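Local coordinates for protein glutathione S-transferase 2 (PDB 1TW9) that probably joins glutathione to electrophilic compounds, giving S-substituted glutathione, as a sigma-like glutathione transferase of a parasitic nematode, at residues R19-L24 / V156-A161. Numbering follows the deposited sequence.
Sequences RQVFAL and VDLLVA. Unlike the reference sequence in segment 19-24: Val21 (reference Ile).
The side-chain amide of Gln20 lies against Leu158, and its NE2 is gripped from both helices: it is hydrogen-bonded to OE2 of Glu16 and to OE2 of Glu162. These two bonds probably fix the turn of the amide and leave OE1 facing Leu158. Gln20 OE1 rests against the aliphatic part of Leu158, 4.0 Å from Leu158 CB. The two side chains run past each other in opposite directions. With CG beside its own backbone N (chi1 -65°) and the chain extended beyond it, Gln20 reaches alongside Leu158. No direct hydrogen bond links 19-24 to 156-161. One water bridges them, donating to Leu158 O at 3.0 Å and to Gln20 OE1 at 3.5 Å; both bonds are weak.

Leu158 carries the apolar half. Its CD1 enters between the side chains of Val21 and Leu24 and lies over the backbone of Gln20, 3.9 Å from Gln20 C. Val21 meets it nearly at a right angle, with CG2 3.8 Å from Leu158 CD1. Leu24 meets the same methyl with its own CD1, at 4.0 Å. The helix axes stay 10.2 Å apart at closest approach, at 126° between their N-to-C directions, and Leu158 is the only residue of 156-161 that touches 19-24.

The contact is buried near the middle of the chain. It joins the two domains of the glutathione transferase fold: helix 16-24 follows the first strand of the thioredoxin-like domain, and helix 155-170 belongs to the all-helical domain. Ile188 of helix 179-189 and Ile194 of helix 192-200 also pack on Leu158. Trp197 of helix 192-200 touches Gln20, while Phe22 meets Tyr4 of strand 4-9.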
loop_
_atom_site.group_PDB
_atom_site.type_symbol
_atom_site.label_atom_id
_atom_site.label_comp_id
_atom_site.label_asym_id
_atom_site.label_seq_id
_atom_site.Cartn_x
_atom_site.Cartn_y
_atom_site.Cartn_z
ATOM N N ARG A 19 -14.020 -1.285 -8.490
ATOM C CA ARG A 19 -15.119 -1.411 -9.440
ATOM C C ARG A 19 -14.603 -1.659 -10.802
ATOM O O ARG A 19 -15.156 -2.448 -11.583
ATOM C CB ARG A 19 -16.005 -0.160 -9.413
ATOM C CG ARG A 19 -16.668 0.105 -8.074
ATOM C CD ARG A 19 -17.736 1.182 -8.286
ATOM N NE ARG A 19 -18.315 1.667 -7.014
ATOM C CZ ARG A 19 -18.016 2.835 -6.470
ATOM N NH1 ARG A 19 -17.140 3.655 -7.055
ATOM N NH2 ARG A 19 -18.644 3.199 -5.376
ATOM N N GLN A 20 -13.494 -0.997 -11.147
ATOM C CA GLN A 20 -12.932 -1.218 -12.460
ATOM C C GLN A 20 -12.210 -2.601 -12.624
ATOM O O GLN A 20 -12.208 -3.160 -13.706
ATOM C CB GLN A 20 -12.089 -0.077 -12.879
ATOM C CG GLN A 20 -12.887 1.184 -13.045
ATOM C CD GLN A 20 -12.147 2.315 -13.619
ATOM O OE1 GLN A 20 -11.026 2.119 -14.124
ATOM N NE2 GLN A 20 -12.728 3.498 -13.558
ATOM N N VAL A 21 -11.639 -3.136 -11.545
ATOM C CA VAL A 21 -11.102 -4.499 -11.576
ATOM C C VAL A 21 -12.238 -5.480 -11.850
ATOM O O VAL A 21 -12.138 -6.357 -12.663
ATOM C CB VAL A 21 -10.335 -4.825 -10.306
ATOM C CG1 VAL A 21 -9.948 -6.277 -10.282
ATOM C CG2 VAL A 21 -9.027 -3.931 -10.276
ATOM N N PHE A 22 -13.314 -5.299 -11.117
ATOM C CA PHE A 22 -14.481 -6.145 -11.329
ATOM C C PHE A 22 -14.946 -6.075 -12.778
ATOM O O PHE A 22 -15.264 -7.082 -13.409
ATOM C CB PHE A 22 -15.646 -5.703 -10.418
ATOM C CG PHE A 22 -15.568 -6.260 -8.952
ATOM C CD1 PHE A 22 -15.330 -7.614 -8.706
ATOM C CD2 PHE A 22 -15.655 -5.401 -7.868
ATOM C CE1 PHE A 22 -15.283 -8.078 -7.414
ATOM C CE2 PHE A 22 -15.629 -5.890 -6.585
ATOM C CZ PHE A 22 -15.433 -7.218 -6.355
ATOM N N ALA A 23 -15.023 -4.849 -13.314
ATOM C CA ALA A 23 -15.486 -4.630 -14.682
ATOM C C ALA A 23 -14.559 -5.365 -15.616
ATOM O O ALA A 23 -15.024 -6.075 -16.527
ATOM C CB ALA A 23 -15.541 -3.134 -15.041
ATOM N N LEU A 24 -13.249 -5.158 -15.448
ATOM C CA LEU A 24 -12.238 -5.775 -16.297
ATOM C C LEU A 24 -12.321 -7.296 -16.309
ATOM O O LEU A 24 -12.010 -7.944 -17.310
ATOM C CB LEU A 24 -10.850 -5.415 -15.774
ATOM C CG LEU A 24 -9.850 -4.727 -16.634
ATOM C CD1 LEU A 24 -8.495 -5.004 -16.055
ATOM C CD2 LEU A 24 -9.988 -4.877 -18.169
ATOM N N VAL A 156 -2.848 -1.081 -11.402
ATOM C CA VAL A 156 -2.211 0.286 -11.299
ATOM C C VAL A 156 -2.421 1.047 -12.617
ATOM O O VAL A 156 -2.575 2.265 -12.609
ATOM C CB VAL A 156 -0.731 0.320 -10.868
ATOM C CG1 VAL A 156 0.221 -0.175 -12.012
ATOM C CG2 VAL A 156 -0.375 1.717 -10.393
ATOM N N ASP A 157 -2.466 0.378 -13.770
ATOM C CA ASP A 157 -2.884 1.059 -15.009
ATOM C C ASP A 157 -4.285 1.700 -14.845
ATOM O O ASP A 157 -4.504 2.854 -15.223
ATOM C CB ASP A 157 -2.962 0.104 -16.170
ATOM C CG ASP A 157 -1.647 -0.395 -16.612
ATOM O OD1 ASP A 157 -0.698 0.421 -16.904
ATOM O OD2 ASP A 157 -1.524 -1.673 -16.738
ATOM N N LEU A 158 -5.221 0.942 -14.300
ATOM C CA LEU A 158 -6.559 1.420 -13.979
ATOM C C LEU A 158 -6.562 2.598 -13.026
ATOM O O LEU A 158 -7.317 3.573 -13.256
ATOM C CB LEU A 158 -7.529 0.324 -13.415
ATOM C CG LEU A 158 -7.730 -0.907 -14.236
ATOM C CD1 LEU A 158 -8.464 -1.927 -13.488
ATOM C CD2 LEU A 158 -8.365 -0.567 -15.494
ATOM N N LEU A 159 -5.771 2.540 -11.965
ATOM C CA LEU A 159 -5.761 3.577 -10.956
ATOM C C LEU A 159 -5.190 4.890 -11.575
ATOM O O LEU A 159 -5.764 5.968 -11.377
ATOM C CB LEU A 159 -4.880 3.061 -9.840
ATOM C CG LEU A 159 -4.691 3.912 -8.622
ATOM C CD1 LEU A 159 -6.025 4.067 -7.908
ATOM C CD2 LEU A 159 -3.674 3.330 -7.713
ATOM N N VAL A 160 -4.074 4.760 -12.273
ATOM C CA VAL A 160 -3.426 5.926 -12.901
ATOM C C VAL A 160 -4.303 6.558 -13.961
ATOM O O VAL A 160 -4.533 7.809 -13.893
ATOM C CB VAL A 160 -2.006 5.615 -13.369
ATOM C CG1 VAL A 160 -1.386 6.836 -14.133
ATOM C CG2 VAL A 160 -1.107 5.319 -12.109
ATOM N N ALA A 161 -4.857 5.741 -14.875
ATOM C CA ALA A 161 -5.612 6.240 -16.015
ATOM C C ALA A 161 -6.854 6.962 -15.496
ATOM O O ALA A 161 -7.243 7.994 -16.001
ATOM C CB ALA A 161 -6.024 5.110 -16.958
HETATM O O HOH W 1 -9.459 3.068 -11.180
#